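Local structure of nucleoporin NUP170 (Chaetomium thermophilum, 5HAX) at residues I251-M256 and Q340-Q345; R522-A527 and L591-T596; T430-E435 and H483-R488. The protein probably serves as a scaffold component of the nuclear pore complex, joining a beta-propeller to an alpha-helical domain. One frame throughout, in Å; residues are numbered along the deposited sequence.

Contact 1: I251-M256 and Q340-Q345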
loop_
_atom_site.group_PDB
_atom_site.type_symbol
_atom_site.label_atom_id
_atom_site.label_comp_id
_atom_site.label_asym_id
_atom_site.label_seq_id
_atom_site.Cartn_x
_atom_site.Cartn_y
_atom_site.Cartn_z
ATOM N N ILE A 251 -19.981 -12.355 10.929
ATOM C CA ILE A 251 -19.366 -11.057 10.667
ATOM C C ILE A 251 -20.276 -9.985 11.249
ATOM O O ILE A 251 -21.441 -9.868 10.850
ATOM C CB ILE A 251 -19.149 -10.822 9.164
ATOM C CG1 ILE A 251 -18.261 -11.918 8.567
ATOM C CG2 ILE A 251 -18.539 -9.444 8.925
ATOM C CD1 ILE A 251 -18.151 -11.854 7.055
ATOM N N ARG A 252 -19.743 -9.196 12.178
ATOM C CA ARG A 252 -20.466 -8.087 12.781
ATOM C C ARG A 252 -19.816 -6.773 12.371
ATOM O O ARG A 252 -18.587 -6.656 12.368
ATOM C CB ARG A 252 -20.487 -8.215 14.307
ATOM C CG ARG A 252 -21.302 -9.400 14.812
ATOM C CD ARG A 252 -21.189 -9.557 16.322
ATOM N NE ARG A 252 -22.140 -10.535 16.850
ATOM C CZ ARG A 252 -21.929 -11.849 16.898
ATOM N NH1 ARG A 252 -20.798 -12.367 16.439
ATOM N NH2 ARG A 252 -22.859 -12.648 17.404
ATOM N N THR A 253 -20.645 -5.795 12.011
ATOM C CA THR A 253 -20.192 -4.471 11.601
ATOM C C THR A 253 -20.665 -3.447 12.623
ATOM O O THR A 253 -21.846 -3.427 12.984
ATOM C CB THR A 253 -20.722 -4.104 10.211
ATOM O OG1 THR A 253 -20.329 -5.106 9.265
ATOM C CG2 THR A 253 -20.187 -2.740 9.760
ATOM N N TYR A 254 -19.741 -2.607 13.082
ATOM C CA TYR A 254 -20.024 -1.543 14.036
ATOM C C TYR A 254 -19.650 -0.206 13.414
ATOM O O TYR A 254 -18.659 -0.112 12.683
ATOM C CB TYR A 254 -19.244 -1.744 15.342
ATOM C CG TYR A 254 -19.521 -3.052 16.046
ATOM C CD1 TYR A 254 -18.943 -4.234 15.608
ATOM C CD2 TYR A 254 -20.350 -3.102 17.157
ATOM C CE1 TYR A 254 -19.190 -5.433 16.251
ATOM C CE2 TYR A 254 -20.602 -4.295 17.809
ATOM C CZ TYR A 254 -20.019 -5.458 17.354
ATOM O OH TYR A 254 -20.266 -6.648 17.996
ATOM N N HIS A 255 -20.439 0.825 13.706
ATOM C CA HIS A 255 -20.220 2.163 13.168
ATOM C C HIS A 255 -19.906 3.121 14.308
ATOM O O HIS A 255 -20.577 3.099 15.345
ATOM C CB HIS A 255 -21.441 2.652 12.387
ATOM C CG HIS A 255 -21.291 4.039 11.844
ATOM N ND1 HIS A 255 -22.040 5.102 12.300
ATOM C CD2 HIS A 255 -20.472 4.538 10.887
ATOM C CE1 HIS A 255 -21.692 6.195 11.645
ATOM N NE2 HIS A 255 -20.742 5.881 10.782
ATOM N N MET A 256 -18.887 3.957 14.108
ATOM C CA MET A 256 -18.494 4.965 15.091
ATOM C C MET A 256 -19.235 6.259 14.767
ATOM O O MET A 256 -18.727 7.158 14.094
ATOM C CB MET A 256 -16.982 5.155 15.085
ATOM C CG MET A 256 -16.210 3.916 15.505
ATOM S SD MET A 256 -14.439 4.068 15.214
ATOM C CE MET A 256 -14.136 2.597 14.238
ATOM N N GLN A 340 -26.512 -0.608 6.712
ATOM C CA GLN A 340 -27.469 -1.438 7.428
ATOM C C GLN A 340 -27.645 -2.815 6.807
ATOM O O GLN A 340 -28.400 -3.630 7.351
ATOM C CB GLN A 340 -28.833 -0.734 7.505
ATOM C CG GLN A 340 -28.806 0.576 8.281
ATOM C CD GLN A 340 -28.404 0.387 9.735
ATOM O OE1 GLN A 340 -28.590 -0.686 10.310
ATOM N NE2 GLN A 340 -27.840 1.432 10.333
ATOM N N SER A 341 -26.963 -3.105 5.702
ATOM C CA SER A 341 -27.071 -4.387 5.026
ATOM C C SER A 341 -25.701 -4.773 4.490
ATOM O O SER A 341 -24.888 -3.911 4.150
ATOM C CB SER A 341 -28.095 -4.329 3.884
ATOM O OG SER A 341 -28.177 -5.567 3.203
ATOM N N MET A 342 -25.450 -6.081 4.432
ATOM C CA MET A 342 -24.212 -6.628 3.896
ATOM C C MET A 342 -24.543 -7.876 3.095
ATOM O O MET A 342 -25.322 -8.721 3.545
ATOM C CB MET A 342 -23.209 -6.964 5.011
ATOM C CG MET A 342 -21.972 -7.720 4.532
ATOM S SD MET A 342 -20.759 -7.996 5.842
ATOM C CE MET A 342 -20.107 -6.344 6.058
ATOM N N GLN A 343 -23.943 -7.994 1.911
ATOM C CA GLN A 343 -24.279 -9.068 0.987
ATOM C C GLN A 343 -23.028 -9.585 0.296
ATOM O O GLN A 343 -22.188 -8.801 -0.160
ATOM C CB GLN A 343 -25.289 -8.584 -0.063
ATOM C CG GLN A 343 -25.714 -9.651 -1.055
ATOM C CD GLN A 343 -26.722 -9.134 -2.063
ATOM O OE1 GLN A 343 -27.283 -8.051 -1.897
ATOM N NE2 GLN A 343 -26.952 -9.906 -3.119
ATOM N N LEU A 344 -22.916 -10.910 0.214
ATOM C CA LEU A 344 -21.858 -11.528 -0.574
ATOM C C LEU A 344 -22.170 -11.365 -2.057
ATOM O O LEU A 344 -23.170 -11.896 -2.551
ATOM C CB LEU A 344 -21.711 -13.003 -0.210
ATOM C CG LEU A 344 -20.792 -13.822 -1.123
ATOM C CD1 LEU A 344 -19.429 -13.159 -1.264
ATOM C CD2 LEU A 344 -20.643 -15.241 -0.599
ATOM N N GLN A 345 -21.311 -10.635 -2.764
ATOM C CA GLN A 345 -21.526 -10.269 -4.160
ATOM C C GLN A 345 -20.624 -11.011 -5.132
ATOM O O GLN A 345 -21.090 -11.434 -6.193
ATOM C CB GLN A 345 -21.304 -8.761 -4.343
ATOM C CG GLN A 345 -22.328 -7.875 -3.650
ATOM C CD GLN A 345 -23.635 -7.785 -4.412
ATOM O OE1 GLN A 345 -23.908 -8.591 -5.301
ATOM N NE2 GLN A 345 -24.449 -6.793 -4.073
#

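Contact 2: R522-A527 and L591-T596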
loop_
_atom_site.group_PDB
_atom_site.type_symbol
_atom_site.label_atom_id
_atom_site.label_comp_id
_atom_site.label_asym_id
_atom_site.label_seq_id
_atom_site.Cartn_x
_atom_site.Cartn_y
_atom_site.Cartn_z
ATOM N N ARG A 522 1.716 -2.275 -26.202
ATOM C CA ARG A 522 2.988 -1.810 -26.749
ATOM C C ARG A 522 3.488 -0.564 -26.027
ATOM O O ARG A 522 4.684 -0.453 -25.734
ATOM C CB ARG A 522 2.849 -1.545 -28.249
ATOM C CG ARG A 522 4.183 -1.330 -28.963
ATOM C CD ARG A 522 4.019 -1.252 -30.478
ATOM N NE ARG A 522 3.420 -2.463 -31.038
ATOM C CZ ARG A 522 4.104 -3.532 -31.437
ATOM N NH1 ARG A 522 3.460 -4.581 -31.932
ATOM N NH2 ARG A 522 5.428 -3.561 -31.344
ATOM N N VAL A 523 2.596 0.384 -25.726
ATOM C CA VAL A 523 3.029 1.643 -25.119
ATOM C C VAL A 523 3.635 1.391 -23.743
ATOM O O VAL A 523 4.722 1.887 -23.425
ATOM C CB VAL A 523 1.855 2.636 -25.046
ATOM C CG1 VAL A 523 2.246 3.880 -24.245
ATOM C CG2 VAL A 523 1.403 3.033 -26.448
ATOM N N GLU A 524 2.937 0.623 -22.902
ATOM C CA GLU A 524 3.453 0.335 -21.568
ATOM C C GLU A 524 4.781 -0.411 -21.638
ATOM O O GLU A 524 5.684 -0.165 -20.829
ATOM C CB GLU A 524 2.427 -0.470 -20.769
ATOM C CG GLU A 524 1.183 0.321 -20.367
ATOM C CD GLU A 524 1.429 1.279 -19.213
ATOM O OE1 GLU A 524 2.508 1.208 -18.587
ATOM O OE2 GLU A 524 0.533 2.102 -18.928
ATOM N N THR A 525 4.924 -1.321 -22.605
ATOM C CA THR A 525 6.164 -2.080 -22.731
ATOM C C THR A 525 7.319 -1.177 -23.147
ATOM O O THR A 525 8.417 -1.257 -22.582
ATOM C CB THR A 525 5.990 -3.216 -23.739
ATOM O OG1 THR A 525 4.874 -4.031 -23.364
ATOM C CG2 THR A 525 7.247 -4.077 -23.799
ATOM N N ILE A 526 7.097 -0.322 -24.146
ATOM C CA ILE A 526 8.152 0.577 -24.600
ATOM C C ILE A 526 8.472 1.606 -23.524
ATOM O O ILE A 526 9.622 2.045 -23.399
ATOM C CB ILE A 526 7.738 1.247 -25.927
ATOM C CG1 ILE A 526 7.558 0.191 -27.027
ATOM C CG2 ILE A 526 8.763 2.297 -26.358
ATOM C CD1 ILE A 526 8.825 -0.572 -27.392
ATOM N N ALA A 527 7.474 2.005 -22.733
ATOM C CA ALA A 527 7.731 2.915 -21.621
ATOM C C ALA A 527 8.605 2.252 -20.564
ATOM O O ALA A 527 9.458 2.908 -19.955
ATOM C CB ALA A 527 6.410 3.384 -21.013
ATOM N N LEU A 591 7.204 7.994 -24.329
ATOM C CA LEU A 591 7.942 9.111 -23.747
ATOM C C LEU A 591 7.010 10.035 -22.975
ATOM O O LEU A 591 7.351 10.500 -21.880
ATOM C CB LEU A 591 8.675 9.884 -24.842
ATOM C CG LEU A 591 9.435 11.134 -24.392
ATOM C CD1 LEU A 591 10.533 10.769 -23.404
ATOM C CD2 LEU A 591 10.007 11.868 -25.596
ATOM N N ALA A 592 5.830 10.310 -23.531
ATOM C CA ALA A 592 4.850 11.136 -22.834
ATOM C C ALA A 592 4.351 10.448 -21.570
ATOM O O ALA A 592 4.157 11.100 -20.537
ATOM C CB ALA A 592 3.682 11.453 -23.765
ATOM N N LEU A 593 4.134 9.134 -21.633
ATOM C CA LEU A 593 3.650 8.404 -20.465
ATOM C C LEU A 593 4.684 8.422 -19.348
ATOM O O LEU A 593 4.364 8.735 -18.196
ATOM C CB LEU A 593 3.300 6.968 -20.860
ATOM C CG LEU A 593 2.621 6.097 -19.801
ATOM C CD1 LEU A 593 1.308 6.714 -19.340
ATOM C CD2 LEU A 593 2.392 4.695 -20.351
ATOM N N TYR A 594 5.937 8.102 -19.678
ATOM C CA TYR A 594 7.001 8.116 -18.680
ATOM C C TYR A 594 7.158 9.500 -18.063
ATOM O O TYR A 594 7.189 9.645 -16.836
ATOM C CB TYR A 594 8.312 7.654 -19.318
ATOM C CG TYR A 594 9.471 7.579 -18.353
ATOM C CD1 TYR A 594 9.341 6.928 -17.135
ATOM C CD2 TYR A 594 10.699 8.147 -18.664
ATOM C CE1 TYR A 594 10.398 6.852 -16.247
ATOM C CE2 TYR A 594 11.764 8.075 -17.783
ATOM C CZ TYR A 594 11.608 7.426 -16.577
ATOM O OH TYR A 594 12.661 7.350 -15.694
ATOM N N LEU A 595 7.258 10.535 -18.904
ATOM C CA LEU A 595 7.448 11.892 -18.395
ATOM C C LEU A 595 6.300 12.312 -17.487
ATOM O O LEU A 595 6.525 12.903 -16.424
ATOM C CB LEU A 595 7.590 12.874 -19.558
ATOM C CG LEU A 595 7.662 14.355 -19.169
ATOM C CD1 LEU A 595 8.848 14.612 -18.253
ATOM C CD2 LEU A 595 7.734 15.230 -20.411
ATOM N N THR A 596 5.062 12.029 -17.898
ATOM C CA THR A 596 3.907 12.389 -17.083
ATOM C C THR A 596 4.002 11.765 -15.699
ATOM O O THR A 596 3.799 12.440 -14.684
ATOM C CB THR A 596 2.618 11.947 -17.777
ATOM O OG1 THR A 596 2.492 12.628 -19.032
ATOM C CG2 THR A 596 1.397 12.254 -16.907
#

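Contact 3: T430-E435 and H483-R488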
loop_
_atom_site.group_PDB
_atom_site.type_symbol
_atom_site.label_atom_id
_atom_site.label_comp_id
_atom_site.label_asym_id
_atom_site.label_seq_id
_atom_site.Cartn_x
_atom_site.Cartn_y
_atom_site.Cartn_z
ATOM N N THR A 430 2.068 -16.575 -7.396
ATOM C CA THR A 430 3.283 -17.358 -7.204
ATOM C C THR A 430 3.243 -18.024 -5.836
ATOM O O THR A 430 2.522 -17.590 -4.933
ATOM C CB THR A 430 4.542 -16.491 -7.336
ATOM O OG1 THR A 430 5.708 -17.325 -7.302
ATOM C CG2 THR A 430 4.618 -15.462 -6.213
ATOM N N TRP A 431 4.043 -19.081 -5.697
ATOM C CA TRP A 431 4.189 -19.831 -4.452
ATOM C C TRP A 431 5.577 -19.584 -3.877
ATOM O O TRP A 431 6.581 -19.872 -4.536
ATOM C CB TRP A 431 3.995 -21.328 -4.683
ATOM C CG TRP A 431 2.581 -21.764 -4.834
ATOM C CD1 TRP A 431 1.916 -21.997 -6.001
ATOM C CD2 TRP A 431 1.654 -22.046 -3.779
ATOM N NE1 TRP A 431 0.630 -22.402 -5.740
ATOM C CE2 TRP A 431 0.443 -22.440 -4.383
ATOM C CE3 TRP A 431 1.730 -22.001 -2.384
ATOM C CZ2 TRP A 431 -0.682 -22.787 -3.640
ATOM C CZ3 TRP A 431 0.609 -22.344 -1.646
ATOM C CH2 TRP A 431 -0.580 -22.731 -2.276
ATOM N N ILE A 432 5.632 -19.087 -2.644
ATOM C CA ILE A 432 6.885 -18.884 -1.923
ATOM C C ILE A 432 6.975 -19.953 -0.844
ATOM O O ILE A 432 6.109 -20.032 0.036
ATOM C CB ILE A 432 6.972 -17.473 -1.324
ATOM C CG1 ILE A 432 7.118 -16.448 -2.452
ATOM C CG2 ILE A 432 8.151 -17.371 -0.354
ATOM C CD1 ILE A 432 6.910 -15.021 -2.016
ATOM N N GLU A 433 8.027 -20.764 -0.907
ATOM C CA GLU A 433 8.213 -21.868 0.024
ATOM C C GLU A 433 9.013 -21.404 1.235
ATOM O O GLU A 433 10.053 -20.754 1.091
ATOM C CB GLU A 433 8.928 -23.033 -0.661
ATOM C CG GLU A 433 9.101 -24.256 0.232
ATOM C CD GLU A 433 9.685 -25.444 -0.508
ATOM O OE1 GLU A 433 10.038 -25.294 -1.696
ATOM O OE2 GLU A 433 9.791 -26.530 0.101
ATOM N N LEU A 434 8.514 -21.735 2.422
ATOM C CA LEU A 434 9.243 -21.557 3.668
ATOM C C LEU A 434 9.807 -22.901 4.115
ATOM O O LEU A 434 9.204 -23.953 3.889
ATOM C CB LEU A 434 8.336 -20.975 4.756
ATOM C CG LEU A 434 7.637 -19.653 4.417
ATOM C CD1 LEU A 434 6.680 -19.259 5.535
ATOM C CD2 LEU A 434 8.647 -18.538 4.155
ATOM N N GLU A 435 10.977 -22.859 4.747
ATOM C CA GLU A 435 11.683 -24.080 5.103
ATOM C C GLU A 435 10.904 -24.883 6.144
ATOM O O GLU A 435 9.977 -24.389 6.791
ATOM C CB GLU A 435 13.081 -23.758 5.630
ATOM C CG GLU A 435 14.030 -23.217 4.572
ATOM C CD GLU A 435 15.425 -22.964 5.112
ATOM O OE1 GLU A 435 16.338 -22.698 4.301
ATOM O OE2 GLU A 435 15.609 -23.028 6.346
ATOM N N HIS A 483 10.893 -12.654 7.392
ATOM C CA HIS A 483 11.232 -12.651 5.975
ATOM C C HIS A 483 10.627 -11.423 5.307
ATOM O O HIS A 483 9.462 -11.091 5.542
ATOM C CB HIS A 483 10.720 -13.918 5.287
ATOM C CG HIS A 483 11.121 -15.187 5.972
ATOM N ND1 HIS A 483 12.191 -15.952 5.559
ATOM C CD2 HIS A 483 10.592 -15.830 7.042
ATOM C CE1 HIS A 483 12.305 -17.008 6.344
ATOM N NE2 HIS A 483 11.347 -16.958 7.252
ATOM N N ILE A 484 11.420 -10.751 4.474
ATOM C CA ILE A 484 10.974 -9.563 3.751
ATOM C C ILE A 484 10.586 -9.985 2.340
ATOM O O ILE A 484 11.402 -10.550 1.602
ATOM C CB ILE A 484 12.059 -8.476 3.717
ATOM C CG1 ILE A 484 12.554 -8.151 5.131
ATOM C CG2 ILE A 484 11.517 -7.223 3.040
ATOM C CD1 ILE A 484 11.484 -7.599 6.061
ATOM N N VAL A 485 9.340 -9.708 1.967
ATOM C CA VAL A 485 8.818 -9.979 0.632
ATOM C C VAL A 485 8.545 -8.639 -0.033
ATOM O O VAL A 485 7.948 -7.750 0.584
ATOM C CB VAL A 485 7.541 -10.835 0.692
ATOM C CG1 VAL A 485 7.021 -11.122 -0.714
ATOM C CG2 VAL A 485 7.804 -12.131 1.447
ATOM N N ARG A 486 8.974 -8.498 -1.286
ATOM C CA ARG A 486 8.874 -7.242 -2.022
ATOM C C ARG A 486 8.038 -7.443 -3.278
ATOM O O ARG A 486 8.224 -8.424 -4.005
ATOM C CB ARG A 486 10.265 -6.713 -2.391
ATOM C CG ARG A 486 10.250 -5.435 -3.225
ATOM C CD ARG A 486 11.663 -4.986 -3.568
ATOM N NE ARG A 486 12.428 -4.635 -2.374
ATOM C CZ ARG A 486 13.756 -4.664 -2.293
ATOM N NH1 ARG A 486 14.485 -5.038 -3.336
ATOM N NH2 ARG A 486 14.357 -4.327 -1.161
ATOM N N ARG A 487 7.123 -6.510 -3.523
ATOM C CA ARG A 487 6.371 -6.478 -4.768
ATOM C C ARG A 487 7.274 -6.029 -5.910
ATOM O O ARG A 487 8.051 -5.079 -5.771
ATOM C CB ARG A 487 5.179 -5.527 -4.623
ATOM C CG ARG A 487 4.424 -5.210 -5.904
ATOM C CD ARG A 487 3.788 -6.443 -6.506
ATOM N NE ARG A 487 2.885 -6.098 -7.602
ATOM C CZ ARG A 487 2.658 -6.865 -8.665
ATOM N NH1 ARG A 487 3.269 -8.035 -8.799
ATOM N NH2 ARG A 487 1.817 -6.454 -9.603
ATOM N N ARG A 488 7.171 -6.715 -7.045
ATOM C CA ARG A 488 7.956 -6.389 -8.230
ATOM C C ARG A 488 7.104 -5.616 -9.226
ATOM O O ARG A 488 5.963 -5.998 -9.505
ATOM C CB ARG A 488 8.516 -7.655 -8.876
ATOM C CG ARG A 488 9.659 -8.250 -8.078
ATOM C CD ARG A 488 10.118 -9.588 -8.612
ATOM N NE ARG A 488 11.085 -9.455 -9.698
ATOM C CZ ARG A 488 12.076 -10.311 -9.931
ATOM N NH1 ARG A 488 12.903 -10.104 -10.947
ATOM N NH2 ARG A 488 12.248 -11.374 -9.153
#

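Contact 1: I251-M256 and Q340-Q345
The carbonyl oxygen of M342, whose side chain reaches I251 and T253, accepts a hydrogen bond from NZ of K268. Because K268 also pairs through its backbone with I251, this lysine ties the two segments together at one remove. Directly between them, M342 does all the touching. Its chain leaves the strand extended, CG anti to the backbone N (chi1 172°), and then bends at chi3 (-72°), which turns the terminal methyl toward T253. CE of M342 comes to 3.4 Å from OG1 of T253, while SD of M342 lies 4.1 Å from CG2 of I251, the side chains of M342 and I251 crossing at about a right angle. Strands 251-255 and 341-348 belong to consecutive blades of a beta-propeller, and their packing is face against face, with no shared backbone ladder. An unbranched, flexible methionine suits such a seam, since it can follow the surface offered by two beta-branched residues and also touch I266 and L321, one from each blade. R252 points the other way and pairs with E228 and E267. Just before M342, Q340 and S341 both face T324 in a classic beta bulge.

Contact 2: R522-A527 and L591-T596
Two helices of the alpha-helical part of the chain, 522-533 and 586-599, pack here with local axes 9.2 Å apart at closest approach and a crossing angle of -62°. L593 carries the contact through one methyl. CD2 of L593 lies 4.0 Å from CG1 of V523 and 4.3 Å from CB of A527, so a branched residue and a small one, a helical turn apart, receive it. The small side chain of A527 lets the backbones come near, with its CA 6.0 Å from that of Y594. E524 starts away from L593, but a bend at chi2 (-76°) brings its carboxylate back, so that CD2 of L593 sits 3.5 Å from OE2 of E524. That buried oxygen forms salt bridges with R597 and K415, which probably favour its charged form. On the second helix, OG1 of T596 donates to the carbonyl oxygen of A592 (2.7 Å), which T596 N approaches from the opposite face, so the threonine's polar end is satisfied within its own helix. Helices crossed this steeply, with one leucine methyl in the seam, are consistent with the irregular alpha-helical domain that follows the propeller in nucleoporins of this family.

Contact 3: T430-E435 and H483-R488
I432 and V485 form the tight part of this contact, while L434 and H483 form its looser, more open end. The first pair reaches across tip to tip, with CD1 of I432 4.1 Å from CG1 of V485. In I432, CG1 stands anti to the carbonyl carbon (chi1 -69°) and the chain then runs on extended, which carries its last methyl toward the valine. Beta-branched aliphatics suit these strands because they are at ease in extended backbone and present a broad apolar surface. Neighbours pack around them: I432 also touches V52 and V406, and V485 touches F392.

The other end meets less closely. L434 lies just past the end of strand 427-433, and although its side chain does not start out directly at the partner, its end draws nearer and lays CD2 of L434 over one face of the H483 ring, 4.4 Å from NE2 of H483. A leucine methyl can cover the flat, partly exposed imidazole without asking for a polar partner. H483 also touches N438, and beyond L434 the exposed, poorly ordered E435 marks the solvent side. The exposed E433 turns its carboxylate to Q401.

The CA atoms of I432 and V485 are 9.5 Å apart and those of L434 and H483 9.4 Å, a separation of packed sheets rather than paired strands. Each strand is paired instead within its own blade: I432 with L404, H483 with V476, and I484 with V53 and R54. The last pairing is telling, because strand 50-57 comes from far earlier in the chain and completes the sheet formed by 440-445, 473-478 and 481-487, which is the "Velcro" closure typical of a beta-propeller.

In the fold
Contacts 1 and 3 both belong to the beta-propeller but to different seams: contact 1 joins the blade containing strand 251-255 to the next, and contact 3 joins the blade containing strand 427-433 to the closing blade. Their centres lie about 33 Å apart. Contact 2 is in the helical part, about 42 Å between centres from contact 1, on the opposite side of the chain's centre, and about 29 Å between centres from contact 3, with nearest atoms about 12 Å apart. Along the chain the order is 1, 3, 2, each closing before the next opens. Strand 481-487 is followed directly by helix 490-501, so contact 3 sits near where propeller passes into helices, consistent with two domains joined into one scaffold.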